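Local coordinates for protein ABC transporter (Thermotoga maritima, PDB 1JI0) that probably couples ATP binding and hydrolysis to branched-chain amino acid transport, as the nucleotide-binding subunit of an ABC transporter, at residues I217-K222 with L227-V232; L194-Q197 with G201-K204; N101-A106 with E113-D118; S124-L129 with L148-A153; I64-D69 with R157-M162. All blocks are in the same frame, centred on the assembly; numbering follows the deposited sequence.

Contact 1: residues I217-K222 with L227-V232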
# COMPACT_ATOMS: atom_id res chain seq x y z
N ILE A 217 8.67 -8.31 -14.04
CA ILE A 217 7.44 -7.72 -14.55
C ILE A 217 7.25 -8.25 -15.97
O ILE A 217 8.09 -8.03 -16.83
CB ILE A 217 7.53 -6.17 -14.60
CG1 ILE A 217 7.88 -5.61 -13.22
CG2 ILE A 217 6.20 -5.58 -15.07
CD1 ILE A 217 6.92 -6.02 -12.13
N VAL A 218 6.15 -8.97 -16.21
CA VAL A 218 5.92 -9.52 -17.54
C VAL A 218 4.97 -8.65 -18.36
O VAL A 218 4.87 -8.79 -19.57
CB VAL A 218 5.34 -10.95 -17.45
CG1 VAL A 218 6.34 -11.86 -16.75
CG2 VAL A 218 4.02 -10.94 -16.69
N LEU A 219 4.28 -7.73 -17.68
CA LEU A 219 3.33 -6.85 -18.35
C LEU A 219 3.00 -5.68 -17.45
O LEU A 219 2.97 -5.81 -16.22
CB LEU A 219 2.05 -7.63 -18.65
CG LEU A 219 0.93 -6.96 -19.44
CD1 LEU A 219 1.41 -6.58 -20.82
CD2 LEU A 219 -0.26 -7.91 -19.55
N GLU A 220 2.78 -4.52 -18.05
CA GLU A 220 2.41 -3.34 -17.28
C GLU A 220 1.55 -2.47 -18.19
O GLU A 220 1.54 -2.66 -19.41
CB GLU A 220 3.65 -2.56 -16.83
CG GLU A 220 4.46 -1.96 -17.97
CD GLU A 220 5.58 -1.06 -17.49
OE1 GLU A 220 6.67 -1.56 -17.16
OE2 GLU A 220 5.35 0.17 -17.43
N GLY A 221 0.81 -1.54 -17.60
CA GLY A 221 -0.02 -0.66 -18.40
C GLY A 221 -1.23 -0.13 -17.67
O GLY A 221 -1.50 -0.52 -16.54
N LYS A 222 -1.96 0.76 -18.33
CA LYS A 222 -3.18 1.34 -17.78
C LYS A 222 -4.03 0.20 -17.25
O LYS A 222 -4.19 -0.83 -17.92
CB LYS A 222 -3.91 2.11 -18.89
CG LYS A 222 -5.23 2.72 -18.48
CD LYS A 222 -5.81 3.56 -19.62
CE LYS A 222 -7.14 4.18 -19.23
NZ LYS A 222 -7.70 4.99 -20.36
N LEU A 227 -7.13 -5.23 -17.75
CA LEU A 227 -8.34 -6.00 -17.53
C LEU A 227 -8.87 -6.61 -18.84
O LEU A 227 -9.58 -7.61 -18.83
CB LEU A 227 -9.43 -5.11 -16.91
CG LEU A 227 -9.26 -4.80 -15.43
CD1 LEU A 227 -10.23 -3.71 -15.02
CD2 LEU A 227 -9.48 -6.05 -14.62
N ASP A 228 -8.51 -5.99 -19.96
CA ASP A 228 -8.94 -6.49 -21.26
C ASP A 228 -7.88 -7.33 -21.94
O ASP A 228 -8.10 -7.83 -23.04
CB ASP A 228 -9.33 -5.33 -22.18
CG ASP A 228 -10.73 -4.83 -21.91
OD1 ASP A 228 -11.63 -5.67 -21.71
OD2 ASP A 228 -10.93 -3.60 -21.91
N ASN A 229 -6.73 -7.49 -21.29
CA ASN A 229 -5.67 -8.29 -21.85
C ASN A 229 -6.00 -9.76 -21.63
O ASN A 229 -6.29 -10.18 -20.51
CB ASN A 229 -4.33 -7.95 -21.20
CG ASN A 229 -3.19 -8.81 -21.73
OD1 ASN A 229 -2.90 -9.87 -21.19
ND2 ASN A 229 -2.56 -8.35 -22.80
N GLU A 230 -5.97 -10.54 -22.71
CA GLU A 230 -6.32 -11.95 -22.65
C GLU A 230 -5.47 -12.76 -21.68
O GLU A 230 -5.99 -13.66 -21.01
CB GLU A 230 -6.24 -12.57 -24.05
CG GLU A 230 -6.98 -13.89 -24.19
CD GLU A 230 -8.47 -13.78 -23.85
OE1 GLU A 230 -9.14 -12.87 -24.40
OE2 GLU A 230 -8.96 -14.59 -23.04
N MSE A 231 -4.18 -12.44 -21.58
CA MSE A 231 -3.28 -13.15 -20.67
C MSE A 231 -3.66 -12.89 -19.22
O MSE A 231 -3.67 -13.81 -18.40
CB MSE A 231 -1.83 -12.73 -20.91
CG MSE A 231 -0.80 -13.44 -20.02
SE MSE A 231 -0.57 -12.72 -18.20
CE MSE A 231 0.88 -11.48 -18.54
N VAL A 232 -3.94 -11.63 -18.90
CA VAL A 232 -4.33 -11.28 -17.54
C VAL A 232 -5.64 -11.99 -17.19
O VAL A 232 -5.75 -12.66 -16.16
CB VAL A 232 -4.51 -9.76 -17.37
CG1 VAL A 232 -5.03 -9.45 -15.97
CG2 VAL A 232 -3.17 -9.04 -17.61

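Contact 2: residues L194-Q197 with G201-K204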
# COMPACT_ATOMS: atom_id res chain seq x y z
N LEU A 194 -0.38 -0.12 -4.35
CA LEU A 194 -1.17 -1.24 -3.85
C LEU A 194 -0.70 -2.59 -4.37
O LEU A 194 -0.67 -2.82 -5.58
CB LEU A 194 -2.63 -1.01 -4.25
CG LEU A 194 -3.71 -2.06 -3.98
CD1 LEU A 194 -3.98 -2.13 -2.47
CD2 LEU A 194 -4.98 -1.68 -4.73
N VAL A 195 -0.34 -3.48 -3.45
CA VAL A 195 0.07 -4.83 -3.81
C VAL A 195 -1.12 -5.73 -3.48
O VAL A 195 -1.64 -5.69 -2.37
CB VAL A 195 1.30 -5.28 -3.00
CG1 VAL A 195 1.49 -6.77 -3.14
CG2 VAL A 195 2.55 -4.54 -3.48
N GLU A 196 -1.55 -6.55 -4.44
CA GLU A 196 -2.70 -7.41 -4.22
C GLU A 196 -2.65 -8.74 -4.94
O GLU A 196 -2.01 -8.88 -5.98
CB GLU A 196 -3.99 -6.68 -4.62
CG GLU A 196 -4.73 -6.00 -3.47
CD GLU A 196 -5.34 -7.00 -2.50
OE1 GLU A 196 -5.28 -8.21 -2.78
OE2 GLU A 196 -5.89 -6.57 -1.47
N GLN A 197 -3.34 -9.70 -4.36
CA GLN A 197 -3.45 -11.03 -4.94
C GLN A 197 -4.79 -10.98 -5.67
O GLN A 197 -4.99 -11.66 -6.68
CB GLN A 197 -3.45 -12.09 -3.84
CG GLN A 197 -3.74 -13.49 -4.32
CD GLN A 197 -3.17 -14.55 -3.39
OE1 GLN A 197 -3.27 -14.42 -2.16
NE2 GLN A 197 -2.57 -15.59 -3.96
N GLY A 201 -10.08 -6.82 -8.10
CA GLY A 201 -10.36 -5.67 -7.26
C GLY A 201 -9.30 -4.60 -7.38
O GLY A 201 -9.63 -3.42 -7.48
N ALA A 202 -8.04 -5.01 -7.40
CA ALA A 202 -6.93 -4.07 -7.51
C ALA A 202 -6.93 -3.31 -8.84
O ALA A 202 -6.81 -2.08 -8.85
CB ALA A 202 -5.60 -4.82 -7.34
N LEU A 203 -7.06 -4.03 -9.94
CA LEU A 203 -7.07 -3.39 -11.25
C LEU A 203 -8.28 -2.48 -11.47
O LEU A 203 -8.20 -1.50 -12.22
CB LEU A 203 -7.00 -4.45 -12.36
CG LEU A 203 -5.64 -5.13 -12.49
CD1 LEU A 203 -5.73 -6.28 -13.50
CD2 LEU A 203 -4.59 -4.10 -12.91
N LYS A 204 -9.40 -2.79 -10.82
CA LYS A 204 -10.59 -1.96 -10.97
C LYS A 204 -10.45 -0.57 -10.33
O LYS A 204 -11.10 0.39 -10.75
CB LYS A 204 -11.81 -2.68 -10.38
CG LYS A 204 -12.21 -3.92 -11.16
CD LYS A 204 -13.32 -4.72 -10.47
CE LYS A 204 -14.64 -3.97 -10.48
NZ LYS A 204 -15.70 -4.80 -9.85

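Contact 3: residues N101-A106 with E113-D118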
# COMPACT_ATOMS: atom_id res chain seq x y z
N ASN A 101 -4.88 4.07 18.68
CA ASN A 101 -4.21 3.54 17.49
C ASN A 101 -4.19 4.59 16.38
O ASN A 101 -3.18 4.76 15.71
CB ASN A 101 -4.90 2.26 16.99
CG ASN A 101 -4.43 1.02 17.73
OD1 ASN A 101 -4.98 0.65 18.77
ND2 ASN A 101 -3.41 0.37 17.20
N LEU A 102 -5.31 5.29 16.17
CA LEU A 102 -5.36 6.32 15.14
C LEU A 102 -4.39 7.45 15.45
O LEU A 102 -3.60 7.88 14.60
CB LEU A 102 -6.76 6.93 15.00
CG LEU A 102 -7.86 6.24 14.19
CD1 LEU A 102 -7.36 5.88 12.80
CD2 LEU A 102 -8.31 5.01 14.91
N MSE A 103 -4.47 7.95 16.68
CA MSE A 103 -3.64 9.06 17.11
C MSE A 103 -2.14 8.82 17.06
O MSE A 103 -1.38 9.76 16.80
CB MSE A 103 -4.05 9.50 18.52
CG MSE A 103 -5.42 10.16 18.59
SE MSE A 103 -5.58 11.69 17.39
CE MSE A 103 -4.07 12.71 18.04
N MSE A 104 -1.69 7.60 17.31
CA MSE A 104 -0.26 7.34 17.28
C MSE A 104 0.29 7.53 15.87
O MSE A 104 1.51 7.63 15.67
CB MSE A 104 0.06 5.93 17.81
CG MSE A 104 -0.27 4.78 16.87
SE MSE A 104 0.21 3.04 17.62
CE MSE A 104 2.08 3.02 17.11
N GLY A 105 -0.60 7.62 14.89
CA GLY A 105 -0.18 7.82 13.52
C GLY A 105 0.28 9.24 13.26
O GLY A 105 1.10 9.50 12.39
N ALA A 106 -0.26 10.18 14.04
CA ALA A 106 0.10 11.59 13.88
C ALA A 106 1.08 12.05 14.96
O ALA A 106 1.04 13.21 15.38
CB ALA A 106 -1.16 12.45 13.91
N GLU A 113 -5.12 22.19 13.32
CA GLU A 113 -6.38 22.01 12.62
C GLU A 113 -6.31 20.77 11.73
O GLU A 113 -7.23 19.95 11.72
CB GLU A 113 -6.70 23.24 11.77
CG GLU A 113 -7.13 24.45 12.58
CD GLU A 113 -8.39 24.19 13.38
OE1 GLU A 113 -9.45 23.96 12.76
OE2 GLU A 113 -8.31 24.20 14.63
N GLY A 114 -5.22 20.64 10.98
CA GLY A 114 -5.05 19.50 10.10
C GLY A 114 -5.39 18.19 10.79
O GLY A 114 -6.28 17.46 10.36
N ILE A 115 -4.68 17.90 11.88
CA ILE A 115 -4.91 16.69 12.63
C ILE A 115 -6.39 16.56 12.98
O ILE A 115 -6.93 15.46 13.03
CB ILE A 115 -4.07 16.66 13.93
CG1 ILE A 115 -4.18 15.28 14.59
CG2 ILE A 115 -4.58 17.71 14.90
CD1 ILE A 115 -3.32 15.13 15.81
N LYS A 116 -7.03 17.70 13.22
CA LYS A 116 -8.45 17.71 13.56
C LYS A 116 -9.29 17.28 12.37
O LYS A 116 -10.10 16.36 12.46
CB LYS A 116 -8.89 19.11 14.00
CG LYS A 116 -8.33 19.57 15.33
CD LYS A 116 -9.06 20.81 15.84
CE LYS A 116 -8.69 21.14 17.28
NZ LYS A 116 -9.50 22.27 17.81
N ARG A 117 -9.08 17.96 11.25
CA ARG A 117 -9.80 17.68 10.02
C ARG A 117 -9.56 16.25 9.54
O ARG A 117 -10.49 15.57 9.11
CB ARG A 117 -9.39 18.69 8.95
CG ARG A 117 -9.73 20.12 9.38
CD ARG A 117 -8.96 21.18 8.62
NE ARG A 117 -9.32 22.51 9.10
CZ ARG A 117 -8.74 23.64 8.70
NH1 ARG A 117 -7.77 23.61 7.80
NH2 ARG A 117 -9.14 24.80 9.20
N ASP A 118 -8.31 15.79 9.64
CA ASP A 118 -7.97 14.44 9.22
C ASP A 118 -8.66 13.38 10.07
O ASP A 118 -9.12 12.36 9.55
CB ASP A 118 -6.45 14.21 9.27
CG ASP A 118 -5.71 15.00 8.22
OD1 ASP A 118 -6.32 15.33 7.18
OD2 ASP A 118 -4.51 15.27 8.42

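Contact 4: residues S124-L129 with L148-A153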
# COMPACT_ATOMS: atom_id res chain seq x y z
N SER A 124 -15.58 9.67 8.56
CA SER A 124 -16.53 9.51 7.46
C SER A 124 -16.10 8.33 6.58
O SER A 124 -16.93 7.68 5.95
CB SER A 124 -16.61 10.79 6.63
OG SER A 124 -15.34 11.15 6.12
N LEU A 125 -14.80 8.05 6.54
CA LEU A 125 -14.29 6.94 5.75
C LEU A 125 -14.54 5.61 6.46
O LEU A 125 -14.80 4.59 5.81
CB LEU A 125 -12.78 7.08 5.51
CG LEU A 125 -12.29 8.23 4.63
CD1 LEU A 125 -10.77 8.29 4.69
CD2 LEU A 125 -12.77 8.02 3.21
N PHE A 126 -14.48 5.62 7.78
CA PHE A 126 -14.67 4.41 8.57
C PHE A 126 -15.70 4.58 9.68
O PHE A 126 -15.35 4.60 10.86
CB PHE A 126 -13.35 3.97 9.19
CG PHE A 126 -12.25 3.77 8.20
CD1 PHE A 126 -12.29 2.72 7.29
CD2 PHE A 126 -11.15 4.63 8.18
CE1 PHE A 126 -11.27 2.54 6.37
CE2 PHE A 126 -10.12 4.45 7.27
CZ PHE A 126 -10.18 3.40 6.36
N PRO A 127 -16.99 4.70 9.31
CA PRO A 127 -18.05 4.86 10.31
C PRO A 127 -17.96 3.82 11.43
O PRO A 127 -18.07 4.15 12.61
CB PRO A 127 -19.32 4.72 9.48
CG PRO A 127 -18.91 5.32 8.17
CD PRO A 127 -17.55 4.71 7.95
N ARG A 128 -17.76 2.56 11.04
CA ARG A 128 -17.66 1.46 11.99
C ARG A 128 -16.57 1.67 13.04
O ARG A 128 -16.67 1.20 14.17
CB ARG A 128 -17.40 0.15 11.25
CG ARG A 128 -18.57 -0.33 10.41
CD ARG A 128 -19.81 -0.51 11.27
NE ARG A 128 -20.78 -1.40 10.65
CZ ARG A 128 -20.56 -2.69 10.40
NH1 ARG A 128 -19.39 -3.23 10.72
NH2 ARG A 128 -21.51 -3.43 9.84
N LEU A 129 -15.50 2.37 12.65
CA LEU A 129 -14.40 2.62 13.57
C LEU A 129 -14.81 3.67 14.60
O LEU A 129 -14.53 3.51 15.79
CB LEU A 129 -13.16 3.08 12.80
CG LEU A 129 -11.95 2.15 12.81
CD1 LEU A 129 -12.36 0.72 12.54
CD2 LEU A 129 -10.94 2.62 11.77
N LEU A 148 -8.49 -0.08 10.71
CA LEU A 148 -7.80 0.70 11.73
C LEU A 148 -6.35 0.93 11.31
O LEU A 148 -5.83 2.04 11.42
CB LEU A 148 -7.85 -0.03 13.09
CG LEU A 148 -7.19 0.67 14.29
CD1 LEU A 148 -7.62 2.12 14.34
CD2 LEU A 148 -7.56 -0.03 15.59
N ALA A 149 -5.71 -0.12 10.81
CA ALA A 149 -4.32 -0.03 10.35
C ALA A 149 -4.21 1.03 9.26
O ALA A 149 -3.27 1.84 9.24
CB ALA A 149 -3.86 -1.38 9.81
N ILE A 150 -5.17 1.03 8.34
CA ILE A 150 -5.18 2.01 7.26
C ILE A 150 -5.42 3.42 7.82
O ILE A 150 -4.81 4.38 7.37
CB ILE A 150 -6.30 1.69 6.22
CG1 ILE A 150 -5.98 0.38 5.50
CG2 ILE A 150 -6.43 2.83 5.22
CD1 ILE A 150 -7.08 -0.09 4.58
N GLY A 151 -6.30 3.53 8.81
CA GLY A 151 -6.57 4.84 9.40
C GLY A 151 -5.34 5.42 10.07
O GLY A 151 -5.04 6.61 9.94
N ARG A 152 -4.61 4.57 10.78
CA ARG A 152 -3.39 5.01 11.47
C ARG A 152 -2.40 5.60 10.48
O ARG A 152 -1.81 6.66 10.73
CB ARG A 152 -2.76 3.82 12.20
CG ARG A 152 -1.47 4.16 12.95
CD ARG A 152 -1.06 3.01 13.84
NE ARG A 152 -0.76 1.79 13.10
CZ ARG A 152 -0.62 0.59 13.65
NH1 ARG A 152 -0.74 0.45 14.96
NH2 ARG A 152 -0.33 -0.47 12.90
N ALA A 153 -2.21 4.92 9.36
CA ALA A 153 -1.29 5.39 8.34
C ALA A 153 -1.73 6.75 7.81
O ALA A 153 -0.91 7.64 7.57
CB ALA A 153 -1.21 4.37 7.20

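Contact 5: residues I64-D69 with R157-M162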
# COMPACT_ATOMS: atom_id res chain seq x y z
N ILE A 64 14.03 5.61 -5.95
CA ILE A 64 14.03 7.06 -5.90
C ILE A 64 12.70 7.59 -5.40
O ILE A 64 11.66 7.33 -6.00
CB ILE A 64 14.34 7.62 -7.30
CG1 ILE A 64 15.61 6.96 -7.85
CG2 ILE A 64 14.53 9.13 -7.23
CD1 ILE A 64 15.86 7.23 -9.33
N PHE A 65 12.73 8.33 -4.30
CA PHE A 65 11.54 8.93 -3.70
C PHE A 65 11.61 10.43 -3.97
O PHE A 65 12.56 11.09 -3.55
CB PHE A 65 11.52 8.67 -2.20
CG PHE A 65 10.36 9.30 -1.49
CD1 PHE A 65 9.06 8.95 -1.82
CD2 PHE A 65 10.57 10.22 -0.47
CE1 PHE A 65 7.98 9.52 -1.14
CE2 PHE A 65 9.50 10.79 0.21
CZ PHE A 65 8.19 10.44 -0.13
N ASN A 66 10.60 10.95 -4.66
CA ASN A 66 10.54 12.35 -5.05
C ASN A 66 11.88 12.86 -5.57
O ASN A 66 12.35 13.93 -5.18
CB ASN A 66 10.08 13.23 -3.90
CG ASN A 66 8.58 13.28 -3.79
OD1 ASN A 66 7.88 13.51 -4.78
ND2 ASN A 66 8.07 13.06 -2.58
N GLY A 67 12.49 12.07 -6.45
CA GLY A 67 13.75 12.45 -7.04
C GLY A 67 15.00 12.12 -6.24
O GLY A 67 16.10 12.21 -6.77
N GLN A 68 14.83 11.71 -4.99
CA GLN A 68 15.97 11.38 -4.15
C GLN A 68 16.23 9.88 -4.02
O GLN A 68 15.31 9.10 -3.74
CB GLN A 68 15.79 11.98 -2.76
CG GLN A 68 16.95 11.69 -1.82
CD GLN A 68 16.79 12.34 -0.46
OE1 GLN A 68 17.68 12.25 0.39
NE2 GLN A 68 15.67 13.02 -0.25
N ASP A 69 17.48 9.48 -4.23
CA ASP A 69 17.88 8.08 -4.13
C ASP A 69 17.84 7.70 -2.65
O ASP A 69 18.60 8.25 -1.86
CB ASP A 69 19.30 7.89 -4.66
CG ASP A 69 19.72 6.43 -4.72
OD1 ASP A 69 19.33 5.66 -3.81
OD2 ASP A 69 20.45 6.05 -5.66
N ARG A 157 -0.45 11.54 7.37
CA ARG A 157 -0.49 12.30 6.12
C ARG A 157 0.68 11.87 5.21
O ARG A 157 1.55 12.67 4.85
CB ARG A 157 -0.42 13.80 6.43
CG ARG A 157 -0.61 14.71 5.24
CD ARG A 157 -0.99 16.13 5.67
NE ARG A 157 -2.37 16.21 6.15
CZ ARG A 157 -2.95 17.32 6.59
NH1 ARG A 157 -2.26 18.46 6.62
NH2 ARG A 157 -4.21 17.31 6.98
N PRO A 158 0.67 10.59 4.80
CA PRO A 158 1.69 9.97 3.94
C PRO A 158 1.91 10.66 2.60
O PRO A 158 0.97 11.17 2.00
CB PRO A 158 1.16 8.55 3.74
CG PRO A 158 0.13 8.36 4.83
CD PRO A 158 -0.50 9.71 4.93
N LYS A 159 3.16 10.69 2.15
CA LYS A 159 3.46 11.28 0.85
C LYS A 159 3.29 10.14 -0.14
O LYS A 159 3.10 10.35 -1.34
CB LYS A 159 4.89 11.82 0.82
CG LYS A 159 5.07 13.10 1.62
CD LYS A 159 6.47 13.67 1.47
CE LYS A 159 6.61 14.97 2.24
NZ LYS A 159 7.95 15.60 2.00
N LEU A 160 3.36 8.92 0.38
CA LEU A 160 3.19 7.71 -0.41
C LEU A 160 2.60 6.65 0.51
O LEU A 160 3.22 6.27 1.51
CB LEU A 160 4.54 7.22 -0.95
CG LEU A 160 4.60 6.25 -2.14
CD1 LEU A 160 5.49 5.09 -1.77
CD2 LEU A 160 3.21 5.75 -2.54
N LEU A 161 1.40 6.18 0.18
CA LEU A 161 0.75 5.15 1.00
C LEU A 161 0.90 3.80 0.31
O LEU A 161 0.39 3.60 -0.80
CB LEU A 161 -0.73 5.48 1.21
CG LEU A 161 -1.61 4.45 1.95
CD1 LEU A 161 -1.10 4.24 3.37
CD2 LEU A 161 -3.06 4.95 1.99
N MSE A 162 1.62 2.88 0.96
CA MSE A 162 1.82 1.54 0.42
C MSE A 162 0.97 0.57 1.23
O MSE A 162 0.88 0.70 2.45
CB MSE A 162 3.30 1.14 0.50
CG MSE A 162 4.24 2.13 -0.20
SE MSE A 162 6.01 1.46 -0.51
CE MSE A 162 5.74 0.69 -2.24
O HOH W 1 9.93 14.08 -0.06

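Contact 1: residues I217-K222 with L227-V232
Leu-219 reaches from its strand to pack against Met-231 and Val-232 and beside the amide of Asn-229, and the evidence is clearest when its side chain is traced outward. CB already lies 4.0 Å from Met-231 CE, the methyl end of a selenomethionine. With chi1 at -176°, CG is set opposite the backbone nitrogen, and this carries the branch off the strand toward the start of helix 230-236. CD2 does most of the touching: it sits 3.7 Å from Val-232 CG2 and 3.9 Å from Met-231 CE. The same methyl rests against the amide of Asn-229 by van der Waals contact, Leu-219 CD2 to Asn-229 OD1 being 3.7 Å, while that oxygen is engaged by N-H groups of the helix. Next along the strand, Val-218 CG2 meets Met-231 CE at 3.7 Å, where the two side chains cross at about a right angle. Thus the bent selenomethionine ends against both residues.

Asn-229 is the N-cap of this helix. Its OD1 takes the N-H of Val-232 on an in-plane lone pair (N to OD1 3.1 Å, N-H...O 152°), and Met-231 N adds a weak bond. With alanine here, the N-H groups of Met-231 and Val-232 would probably lose their side-chain cap, and a gap would open beside Leu-219 CD2. Strand 216-222 is the outermost strand at this end of the mixed sheet, with Val-218 and Leu-219 bonded through the backbone to Val-211 of strand 208-213, while Val-232 also packs on Leu-203 of helix 199-205.

Contact 2: residues L194-Q197 with G201-K204
Ala-202 packs against Leu-194 and Glu-196 in a buried strand-to-helix contact within the P-loop NTPase core, where helix 199-205 folds back over strand 192-196 after a short turn. The closest pair of CA atoms, Glu-196 and Ala-202, is 6.3 Å apart, a spacing that suits the small alanine. Leu-194 and Glu-196 both direct their side chains to the helix, whereas Val-195 between them turns to the other sheet face and meets Lys-45 and Leu-49 of the helix that follows the Walker A loop.

The alanine methyl touches both neighbours. Leu-194 CD2 lies 4.1 Å from Ala-202 CB; chi1 of 175° places CG of this leucine far from its own backbone nitrogen, which brings CD2 up to the alanine methyl. Glu-196 contributes its aliphatic part, with CB 3.7 Å from Ala-202 CB.

Beyond CG the glutamate chain bends (chi2 -69°), and its carboxylate leaves the apolar contact. OE2 is hydrogen-bonded to Ser-167 OG and OE1 to Asn-198 N, which links Glu-196 to Ser-167 and to the turn at Asn-198. By position this turn corresponds to the switch (H-loop) region of ABC ATPases, with Gln-197 probably at the place of the usual histidine; the Glu-196 side chain is about 8 Å from the bound ATP. Replacing the glutamate by alanine is likely to leave Ser-167 OG and the N-H groups of Gln-197 and Asn-198 without their carboxylate partner. Within the turn, Gln-197 N reaches Glu-196 OE1 at 2.9 Å, on the anti side and 20° out of the carboxylate plane.

Contact 3: residues N101-A106 with E113-D118
Ile-115 meets Met-103 and Ala-106 through purely apolar contacts, with no hydrogen bond or salt bridge crossing between the two segments. One methyl carries nearly everything: CD1 of Ile-115 is 3.9 Å from Ala-106 CB and only 3.4 Å from Met-103 CE, tighter than usual van der Waals contact between carbons. The isoleucine reaches this far because its longer branch is fully extended, with CG1 turned opposite the backbone N (chi1 -171°) and CD1 continuing the same line (chi2 176°). Met-103, a selenomethionine, does the reverse. Its CB does not aim at the other helix, but bends at chi2 and chi3 bring CE round to Ile-115, and the two side chains cross nearly perpendicularly. The backbones stay well separated, Ala-106 CA and Ile-115 CA being 7.3 Å apart.

Of the ionic interactions, one network lies within 113-118. Glu-113 forms long salt bridges, one per carboxylate oxygen: OE2 to Lys-116 NZ at 3.9 Å, and OE1 to Arg-117 NH2 at 3.7 Å. The guanidinium of Arg-117 also lies flat against this residue, with Glu-113 CB over the centre of one face. Farther along, Asp-118 is paired outside the contact with both Arg-157 and Arg-109.

Within 113-118 the backbone is helically bonded, Arg-117 N donating to Glu-113 O at 2.8 Å. Joining helix 98-103 to helix 114-125 across an intervening loop, the contact belongs to the helical subdomain characteristic of ABC ATPases, which also carries the LSGGE signature; these two helices precede it in the chain.

Contact 4: residues S124-L129 with L148-A153
Phe-126 turns the far end of its ring to helix 142-154, overlapping Ile-150 and Gly-151 inside the helical subdomain of the ABC ATPase. Ile-150 CG2 comes in at the ring edge, near its plane and 4.0 Å from Phe-126 CZ, and the two side chains cross at about a right angle. Obliquely beside it, Phe-126 CE2 is 4.2 Å from Gly-151 CA, so here the ring meets backbone. One face of the ring carries Leu-125 CB from the preceding residue.

Phe-126 sits at the junction of two helices: it is the first residue to leave helical geometry after helix 114-125 and also the N-cap of helix 127-130, where its carbonyl accepts from Leu-129 N. Val-181 of helix 172-187 also touches the Phe-126 side chain, and Ile-150 packs on Ile-185 of that helix, so the contact joins three parts of the fold.

Leu-129 makes the second point of closure, one turn along. Its chi1 of -114° departs from a staggered value, and the branch lies against the neighbouring backbone more than against a side chain: Leu-129 CD2 is 4.2 Å from Leu-148 CD1 but 3.7 Å from Leu-148 CA.

Contact 5: residues I64-D69 with R157-M162
Phe-65 and Asn-66 meet Lys-159 and Leu-160 from a tight hairpin, a type I' beta turn spanning Phe-65 to Gln-68. Two backbone bonds close it, Phe-65 N to Gln-68 O and Gln-68 N to Phe-65 O, each 2.8 Å. Positive phi at both Asn-66 and Gly-67 fits the turn type, and at the glycine any side chain would collide with the carbonyl of Asn-66. The hairpin belongs to the antiparallel sheet of the ABC ATPase, and the other segment leads into strand 160-164 of the P-loop core sheet. Their backbones do not bond: Phe-65 CA and Leu-160 CA are 9.1 Å apart, and side chains bridge the interval.

The phenylalanine spans it. A chi1 of 177° sends CG away from the backbone N toward the core strand, and Lys-159 CB then meets the ring edge in plane, 3.7 Å from Phe-65 CZ. Leu-160 CB approaches obliquely, 4.1 Å from Phe-65 CE1. Ile-83 of strand 83-86 touches both Phe-65 and Leu-160, extending the apolar packing.

Over one ring face, toward the rim, lies Asn-66 ND2, 3.6 Å above the plane; OD1 of this amide accepts from Ser-3 N. The extended Lys-159 chain runs past the ring edge to a bridging water, which accepts from Lys-159 NZ at 3.2 Å and from Asn-66 ND2 at 3.3 Å.

How the contacts relate
From the N terminus, the hairpin at 64-69 opens contact 5, whose loop closes 88 residues later at 157-162 and joins the antiparallel sheet to the core sheet. Contacts 3 and 4 are nested inside that loop, one after the other, and fold the helical subdomain. They share helix 114-125 and touch where Leu-102 packs on Leu-148. A salt bridge ties contact 3 to contact 5, and Ala-153 of contact 4 packs on Leu-161. Contacts 2 and 1 follow in series, each closing a short strand-to-helix connection on the same mixed sheet; Leu-203 joins them by packing against Leu-227. None of the loops cross.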